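Local coordinates for PHD finger protein 14 (Danio rerio, PDB 7D86) that binds histone H3, preferring the unmodified form, through its PHD and pre-PHD zinc fingers and represses PDGFRA expression to regulate mesenchymal cell proliferation, at residues Ile27-Val36 and Pro61-Asn69; Cys98-Ala106 and Pro115-Tyr123. All coordinates share one frame; numbering follows the deposited sequence.

Contact 1: residues Ile27-Val36 and Pro61-Asn69; sequences IQCDNCGVTV and PWFCDACKN. With ZN (zinc ion), chain F.
Asp-30 N donates a nearly straight 2.8 Å bond to Trp-62 O, fixing the CxxC turn after strand 26-28 against the extended chain that leads into helix 65-68. The return bond runs from Trp-62 N to the anti lone pair of Asp-30 OD2 (2.9 Å), the short aspartate side chain putting an acceptor within reach of that N-H. Cys-29, Cys-32, Cys-64 and Cys-67 bind the second zinc of PHD finger 1, each segment giving two thiolates. Cys-29 SG also accepts from Cys-64 N at 3.3 Å, an N-H to sulfur bond that probably tempers the charge on a Cys4 site. Trp-62 is the large apolar piece: with CG anti to its backbone N (chi1 178°), its indole reaches back to the hairpin. Ile-27 CD1 stands over one face, 3.4 Å from the six-membered ring centroid, while Cys-29 N meets the ring edge. Replacing this tryptophan with an alanine would probably leave Ile-27 without its CH-pi partner and open a gap beside the hairpin. Asn-31 CB lies over a face of the Phe-63 ring, and Asn-31 ND2 gives a weak bond to Cys-67 SG. Strands 26-28 and 35-37 form the antiparallel hairpin that carries Ile-27 and Val-36; Tyr-41 of helix 38-41 touches Val-36 and Cys-64, and Asp-65 pairs with Lys-86.

Contact 2: residues Cys98-Ala106 and Pro115-Tyr123; sequences CALYVPGVA and PVTLTEMNY. With ZN (zinc ion), chain C.
A type II turn from Val-102 to Val-105, following helix 96-101 of the C2HC pre-PHD finger, packs here against the N-terminal end of helix 120-123. Thr-119 and Asn-122 form that helix's capping box: Asn-122 N bonds to Thr-119 OG1 at 3.1 Å, and Thr-119 N returns a 2.9 Å bond to Asn-122 OD1. The same amide gives a weak, bent bond from Asn-122 ND2 to Pro-103 O of the turn (3.1 Å, 122° at the hydrogen), so asparagine suits a place needing both an acceptor and a donor. Gly-104 has a positive phi (83°), and a side chain there would press on Asn-122 ND2. Apolar contacts continue from Val-105, whose two methyls part: CG1 meets Val-116 CG1 at 3.7 Å, and CG2 approaches Leu-118 CD2 at 4.1 Å. Its CG1 is turned anti to the backbone N (chi1 -178°), which leaves CG2 on the Leu-118 and Asn-122 side. Ala-99 CB, directed from helix 96-101 toward segment 115-123, comes within 4.4 Å of Val-116 CG1, its small size suiting the close approach. In helix 96-101, Cys-98 binds zinc with Cys-75, Cys-78 and His-95; helix 159-164 touches Cys-98 and Val-102 through Val-159, while Val-116 makes backbone bonds to Glu-87 of strand 85-87.

In the fold
Contacts 1 and 2 follow one another along the chain, contact 1 in PHD finger 1 and contact 2 in the PHD-like region, with centres about 23 Å apart and nearest atoms about 8 Å apart. Both are partly buried; contact 2 has more of its touching residues buried, six of eleven against three of thirteen, while contact 1 lies farther from the chain's centre yet buries more surface between its segments. Zinc itself joins the segments of contact 1, supplemented by hydrogen bonds and aromatic packing. In contact 2 the zinc takes just Cys-98 from the two segments, and aliphatic side chains, with one weak amide bond, make the join. Strand 85-87 reaches both, Lys-86 pairing with Asp-65 and Glu-87 with Val-116.

Contact 1: residues Ile27-Val36 and Pro61-Asn69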
loop_
_atom_site.group_PDB
_atom_site.type_symbol
_atom_site.label_atom_id
_atom_site.label_comp_id
_atom_site.label_asym_id
_atom_site.label_seq_id
_atom_site.Cartn_x
_atom_site.Cartn_y
_atom_site.Cartn_z
ATOM N N ILE A 27 1.510 13.035 -8.924
ATOM C CA ILE A 27 2.283 14.109 -8.325
ATOM C C ILE A 27 3.452 13.497 -7.572
ATOM O O ILE A 27 3.471 12.307 -7.251
ATOM C CB ILE A 27 1.427 14.992 -7.394
ATOM C CG1 ILE A 27 0.821 14.141 -6.276
ATOM C CG2 ILE A 27 0.338 15.703 -8.189
ATOM C CD1 ILE A 27 0.002 14.929 -5.277
ATOM N N GLN A 28 4.455 14.325 -7.289
ATOM C CA GLN A 28 5.692 13.860 -6.686
ATOM C C GLN A 28 6.049 14.752 -5.510
ATOM O O GLN A 28 5.973 15.983 -5.611
ATOM C CB GLN A 28 6.833 13.844 -7.710
ATOM C CG GLN A 28 8.167 13.390 -7.151
ATOM C CD GLN A 28 9.193 13.174 -8.246
ATOM O OE1 GLN A 28 9.305 13.979 -9.173
ATOM N NE2 GLN A 28 9.936 12.076 -8.155
ATOM N N CYS A 29 6.437 14.135 -4.401
ATOM C CA CYS A 29 6.841 14.918 -3.245
ATOM C C CYS A 29 8.164 15.610 -3.540
ATOM O O CYS A 29 9.141 14.963 -3.925
ATOM C CB CYS A 29 6.972 14.033 -2.011
ATOM S SG CYS A 29 7.493 14.961 -0.560
ATOM N N ASP A 30 8.197 16.928 -3.356
ATOM C CA ASP A 30 9.419 17.659 -3.654
ATOM C C ASP A 30 10.516 17.418 -2.626
ATOM O O ASP A 30 11.680 17.725 -2.906
ATOM C CB ASP A 30 9.097 19.144 -3.787
ATOM C CG ASP A 30 8.538 19.485 -5.151
ATOM O OD1 ASP A 30 9.290 19.374 -6.142
ATOM O OD2 ASP A 30 7.343 19.828 -5.242
ATOM N N ASN A 31 10.185 16.840 -1.473
ATOM C CA ASN A 31 11.182 16.556 -0.450
ATOM C C ASN A 31 11.782 15.162 -0.601
ATOM O O ASN A 31 13.005 15.019 -0.692
ATOM C CB ASN A 31 10.563 16.722 0.940
ATOM C CG ASN A 31 11.608 16.779 2.035
ATOM O OD1 ASN A 31 12.350 17.749 2.140
ATOM N ND2 ASN A 31 11.669 15.739 2.861
ATOM N N CYS A 32 10.943 14.123 -0.630
ATOM C CA CYS A 32 11.428 12.748 -0.662
ATOM C C CYS A 32 11.312 12.090 -2.034
ATOM O O CYS A 32 11.853 10.996 -2.225
ATOM C CB CYS A 32 10.679 11.896 0.375
ATOM S SG CYS A 32 8.930 11.595 0.008
ATOM N N GLY A 33 10.614 12.709 -2.983
ATOM C CA GLY A 33 10.504 12.158 -4.320
ATOM C C GLY A 33 9.436 11.100 -4.514
ATOM O O GLY A 33 9.320 10.561 -5.622
ATOM N N VAL A 34 8.649 10.778 -3.486
ATOM C CA VAL A 34 7.622 9.755 -3.652
ATOM C C VAL A 34 6.597 10.234 -4.672
ATOM O O VAL A 34 6.326 11.437 -4.797
ATOM C CB VAL A 34 6.972 9.416 -2.300
ATOM C CG1 VAL A 34 6.027 10.529 -1.846
ATOM C CG2 VAL A 34 6.243 8.073 -2.375
ATOM N N THR A 35 6.035 9.295 -5.427
ATOM C CA THR A 35 5.112 9.600 -6.512
ATOM C C THR A 35 3.803 8.859 -6.289
ATOM O O THR A 35 3.806 7.688 -5.901
ATOM C CB THR A 35 5.705 9.208 -7.869
ATOM O OG1 THR A 35 6.168 7.856 -7.812
ATOM C CG2 THR A 35 6.869 10.124 -8.232
ATOM N N VAL A 36 2.687 9.542 -6.540
ATOM C CA VAL A 36 1.373 8.996 -6.220
ATOM C C VAL A 36 0.332 9.696 -7.074
ATOM O O VAL A 36 0.467 10.880 -7.408
ATOM C CB VAL A 36 1.075 9.140 -4.705
ATOM C CG1 VAL A 36 0.971 10.619 -4.309
ATOM C CG2 VAL A 36 -0.193 8.379 -4.325
ATOM N N PRO A 61 5.381 23.097 -5.857
ATOM C CA PRO A 61 5.905 22.693 -4.547
ATOM C C PRO A 61 4.872 21.939 -3.708
ATOM O O PRO A 61 3.938 22.548 -3.187
ATOM C CB PRO A 61 6.272 24.029 -3.895
ATOM C CG PRO A 61 5.338 25.010 -4.517
ATOM C CD PRO A 61 5.139 24.549 -5.936
ATOM N N TRP A 62 5.041 20.625 -3.580
ATOM C CA TRP A 62 4.099 19.801 -2.831
ATOM C C TRP A 62 4.859 18.805 -1.969
ATOM O O TRP A 62 5.811 18.173 -2.436
ATOM C CB TRP A 62 3.139 19.058 -3.769
ATOM C CG TRP A 62 2.180 18.158 -3.047
ATOM C CD1 TRP A 62 1.038 18.528 -2.399
ATOM C CD2 TRP A 62 2.282 16.737 -2.902
ATOM N NE1 TRP A 62 0.424 17.429 -1.855
ATOM C CE2 TRP A 62 1.164 16.314 -2.149
ATOM C CE3 TRP A 62 3.209 15.781 -3.331
ATOM C CZ2 TRP A 62 0.944 14.975 -1.820
ATOM C CZ3 TRP A 62 2.990 14.447 -3.002
ATOM C CH2 TRP A 62 1.864 14.059 -2.255
ATOM N N PHE A 63 4.438 18.672 -0.716
ATOM C CA PHE A 63 5.023 17.719 0.214
ATOM C C PHE A 63 4.006 16.638 0.545
ATOM O O PHE A 63 2.810 16.917 0.672
ATOM C CB PHE A 63 5.472 18.393 1.514
ATOM C CG PHE A 63 6.749 19.165 1.397
ATOM C CD1 PHE A 63 7.404 19.284 0.183
ATOM C CD2 PHE A 63 7.302 19.770 2.513
ATOM C CE1 PHE A 63 8.587 20.006 0.086
ATOM C CE2 PHE A 63 8.482 20.490 2.422
ATOM C CZ PHE A 63 9.123 20.605 1.207
ATOM N N CYS A 64 4.487 15.407 0.688
ATOM C CA CYS A 64 3.637 14.370 1.244
ATOM C C CYS A 64 3.402 14.645 2.730
ATOM O O CYS A 64 4.071 15.477 3.356
ATOM C CB CYS A 64 4.255 12.988 1.031
ATOM S SG CYS A 64 5.624 12.576 2.142
ATOM N N ASP A 65 2.426 13.936 3.299
ATOM C CA ASP A 65 2.043 14.191 4.681
ATOM C C ASP A 65 3.189 13.924 5.645
ATOM O O ASP A 65 3.351 14.655 6.626
ATOM C CB ASP A 65 0.828 13.343 5.056
ATOM C CG ASP A 65 -0.444 13.818 4.381
ATOM O OD1 ASP A 65 -0.381 14.781 3.587
ATOM O OD2 ASP A 65 -1.510 13.232 4.655
ATOM N N ALA A 66 3.994 12.893 5.389
ATOM C CA ALA A 66 5.113 12.614 6.281
ATOM C C ALA A 66 6.127 13.753 6.259
ATOM O O ALA A 66 6.595 14.200 7.313
ATOM C CB ALA A 66 5.775 11.291 5.894
ATOM N N CYS A 67 6.459 14.251 5.068
ATOM C CA CYS A 67 7.424 15.343 4.992
ATOM C C CYS A 67 6.846 16.643 5.544
ATOM O O CYS A 67 7.593 17.462 6.085
ATOM C CB CYS A 67 7.900 15.512 3.553
ATOM S SG CYS A 67 8.839 14.082 2.960
ATOM N N LYS A 68 5.529 16.844 5.437
ATOM C CA LYS A 68 4.893 17.991 6.079
ATOM C C LYS A 68 5.077 17.988 7.592
ATOM O O LYS A 68 5.013 19.054 8.216
ATOM C CB LYS A 68 3.399 18.020 5.769
ATOM C CG LYS A 68 2.997 18.730 4.494
ATOM C CD LYS A 68 1.483 18.925 4.500
ATOM C CE LYS A 68 0.964 19.499 3.198
ATOM N NZ LYS A 68 -0.462 19.907 3.346
ATOM N N ASN A 69 5.276 16.819 8.196
ATOM C CA ASN A 69 5.561 16.706 9.620
ATOM C C ASN A 69 7.035 16.458 9.904
ATOM O O ASN A 69 7.389 16.181 11.053
ATOM C CB ASN A 69 4.726 15.585 10.248
ATOM C CG ASN A 69 3.246 15.918 10.313
ATOM O OD1 ASN A 69 2.654 16.368 9.332
ATOM N ND2 ASN A 69 2.643 15.700 11.477
HETATM ZN ZN ZN F . 7.727 13.226 1.048
#

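Contact 2: residues Cys98-Ala106 and Pro115-Tyr123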
loop_
_atom_site.group_PDB
_atom_site.type_symbol
_atom_site.label_atom_id
_atom_site.label_comp_id
_atom_site.label_asym_id
_atom_site.label_seq_id
_atom_site.Cartn_x
_atom_site.Cartn_y
_atom_site.Cartn_z
ATOM N N CYS A 98 -1.244 -0.145 2.846
ATOM C CA CYS A 98 -1.615 -1.043 3.940
ATOM C C CYS A 98 -3.030 -0.751 4.422
ATOM O O CYS A 98 -3.783 -1.673 4.779
ATOM C CB CYS A 98 -0.608 -0.933 5.088
ATOM S SG CYS A 98 1.003 -1.700 4.719
ATOM N N ALA A 99 -3.428 0.521 4.393
ATOM C CA ALA A 99 -4.782 0.871 4.804
ATOM C C ALA A 99 -5.822 0.321 3.837
ATOM O O ALA A 99 -6.940 0.004 4.251
ATOM C CB ALA A 99 -4.919 2.390 4.933
ATOM N N LEU A 100 -5.473 0.178 2.557
ATOM C CA LEU A 100 -6.442 -0.322 1.583
ATOM C C LEU A 100 -6.684 -1.815 1.722
ATOM O O LEU A 100 -7.751 -2.304 1.332
ATOM C CB LEU A 100 -5.971 -0.022 0.161
ATOM C CG LEU A 100 -5.774 1.467 -0.126
ATOM C CD1 LEU A 100 -5.222 1.679 -1.530
ATOM C CD2 LEU A 100 -7.101 2.194 0.065
ATOM N N TYR A 101 -5.715 -2.561 2.246
ATOM C CA TYR A 101 -5.803 -4.013 2.170
ATOM C C TYR A 101 -5.979 -4.702 3.510
ATOM O O TYR A 101 -6.479 -5.827 3.535
ATOM C CB TYR A 101 -4.563 -4.588 1.461
ATOM C CG TYR A 101 -4.597 -4.373 -0.027
ATOM C CD1 TYR A 101 -4.140 -3.180 -0.586
ATOM C CD2 TYR A 101 -5.103 -5.351 -0.883
ATOM C CE1 TYR A 101 -4.181 -2.968 -1.950
ATOM C CE2 TYR A 101 -5.138 -5.146 -2.256
ATOM C CZ TYR A 101 -4.679 -3.952 -2.779
ATOM O OH TYR A 101 -4.718 -3.722 -4.130
ATOM N N VAL A 102 -5.586 -4.078 4.616
ATOM C CA VAL A 102 -5.796 -4.692 5.925
ATOM C C VAL A 102 -7.281 -4.605 6.268
ATOM O O VAL A 102 -7.858 -3.508 6.278
ATOM C CB VAL A 102 -4.916 -4.038 7.007
ATOM C CG1 VAL A 102 -5.264 -4.603 8.388
ATOM C CG2 VAL A 102 -3.433 -4.262 6.699
ATOM N N PRO A 103 -7.944 -5.733 6.531
ATOM C CA PRO A 103 -9.375 -5.687 6.870
ATOM C C PRO A 103 -9.654 -4.834 8.102
ATOM O O PRO A 103 -8.853 -4.757 9.032
ATOM C CB PRO A 103 -9.729 -7.158 7.131
ATOM C CG PRO A 103 -8.719 -7.948 6.358
ATOM C CD PRO A 103 -7.446 -7.108 6.351
ATOM N N GLY A 104 -10.826 -4.206 8.108
ATOM C CA GLY A 104 -11.275 -3.441 9.251
ATOM C C GLY A 104 -10.748 -2.025 9.319
ATOM O O GLY A 104 -11.047 -1.313 10.286
ATOM N N VAL A 105 -9.966 -1.593 8.338
ATOM C CA VAL A 105 -9.517 -0.212 8.244
ATOM C C VAL A 105 -10.506 0.546 7.365
ATOM O O VAL A 105 -10.845 0.097 6.265
ATOM C CB VAL A 105 -8.089 -0.130 7.684
ATOM C CG1 VAL A 105 -7.625 1.313 7.633
ATOM C CG2 VAL A 105 -7.122 -0.958 8.534
ATOM N N ALA A 106 -10.992 1.685 7.856
ATOM C CA ALA A 106 -11.878 2.536 7.062
ATOM C C ALA A 106 -10.995 3.409 6.180
ATOM O O ALA A 106 -10.620 4.526 6.543
ATOM C CB ALA A 106 -12.789 3.369 7.953
ATOM N N PRO A 115 -7.845 11.315 9.285
ATOM C CA PRO A 115 -6.800 10.322 9.555
ATOM C C PRO A 115 -7.302 8.892 9.448
ATOM O O PRO A 115 -8.494 8.602 9.557
ATOM C CB PRO A 115 -6.369 10.635 10.993
ATOM C CG PRO A 115 -6.803 12.038 11.235
ATOM C CD PRO A 115 -8.048 12.220 10.430
ATOM N N VAL A 116 -6.348 7.985 9.238
ATOM C CA VAL A 116 -6.646 6.563 9.310
ATOM C C VAL A 116 -7.019 6.209 10.740
ATOM O O VAL A 116 -6.315 6.572 11.690
ATOM C CB VAL A 116 -5.441 5.745 8.827
ATOM C CG1 VAL A 116 -5.780 4.251 8.838
ATOM C CG2 VAL A 116 -5.014 6.201 7.441
ATOM N N THR A 117 -8.133 5.504 10.904
ATOM C CA THR A 117 -8.593 5.057 12.213
ATOM C C THR A 117 -8.346 3.560 12.330
ATOM O O THR A 117 -8.898 2.774 11.552
ATOM C CB THR A 117 -10.075 5.364 12.429
ATOM O OG1 THR A 117 -10.310 6.770 12.294
ATOM C CG2 THR A 117 -10.504 4.921 13.823
ATOM N N LEU A 118 -7.517 3.176 13.294
ATOM C CA LEU A 118 -7.284 1.778 13.622
ATOM C C LEU A 118 -8.079 1.413 14.869
ATOM O O LEU A 118 -8.134 2.183 15.834
ATOM C CB LEU A 118 -5.796 1.513 13.846
ATOM C CG LEU A 118 -4.867 1.986 12.724
ATOM C CD1 LEU A 118 -3.428 1.580 12.996
ATOM C CD2 LEU A 118 -5.331 1.451 11.378
ATOM N N THR A 119 -8.686 0.236 14.845
ATOM C CA THR A 119 -9.561 -0.230 15.908
ATOM C C THR A 119 -8.819 -1.164 16.853
ATOM O O THR A 119 -7.710 -1.623 16.574
ATOM C CB THR A 119 -10.761 -0.957 15.312
ATOM O OG1 THR A 119 -10.296 -2.148 14.670
ATOM C CG2 THR A 119 -11.450 -0.074 14.288
ATOM N N GLU A 120 -9.460 -1.446 17.988
ATOM C CA GLU A 120 -8.965 -2.489 18.877
ATOM C C GLU A 120 -8.733 -3.783 18.118
ATOM O O GLU A 120 -7.759 -4.496 18.377
ATOM C CB GLU A 120 -9.949 -2.739 20.018
ATOM C CG GLU A 120 -10.183 -1.580 20.940
ATOM C CD GLU A 120 -10.852 -2.021 22.225
ATOM O OE1 GLU A 120 -10.271 -2.870 22.933
ATOM O OE2 GLU A 120 -11.965 -1.536 22.515
ATOM N N MET A 121 -9.637 -4.110 17.187
ATOM C CA MET A 121 -9.495 -5.333 16.407
ATOM C C MET A 121 -8.209 -5.308 15.590
ATOM O O MET A 121 -7.447 -6.280 15.587
ATOM C CB MET A 121 -10.728 -5.529 15.510
ATOM C CG MET A 121 -12.037 -5.789 16.270
ATOM S SD MET A 121 -12.851 -4.364 17.051
ATOM C CE MET A 121 -13.557 -3.496 15.647
ATOM N N ASN A 122 -7.945 -4.190 14.900
ATOM C CA ASN A 122 -6.693 -4.034 14.161
ATOM C C ASN A 122 -5.491 -4.215 15.076
ATOM O O ASN A 122 -4.555 -4.958 14.754
ATOM C CB ASN A 122 -6.626 -2.650 13.505
ATOM C CG ASN A 122 -7.720 -2.418 12.486
ATOM O OD1 ASN A 122 -8.274 -1.321 12.398
ATOM N ND2 ASN A 122 -8.030 -3.441 11.699
ATOM N N TYR A 123 -5.493 -3.514 16.214
ATOM C CA TYR A 123 -4.348 -3.528 17.119
ATOM C C TYR A 123 -4.084 -4.922 17.663
ATOM O O TYR A 123 -2.929 -5.303 17.883
ATOM C CB TYR A 123 -4.588 -2.559 18.273
ATOM C CG TYR A 123 -4.554 -1.106 17.898
ATOM C CD1 TYR A 123 -3.611 -0.621 16.996
ATOM C CD2 TYR A 123 -5.450 -0.203 18.467
ATOM C CE1 TYR A 123 -3.564 0.723 16.666
ATOM C CE2 TYR A 123 -5.412 1.143 18.143
ATOM C CZ TYR A 123 -4.466 1.601 17.242
ATOM O OH TYR A 123 -4.429 2.942 16.922
HETATM ZN ZN ZN C . 2.760 -0.574 5.781
#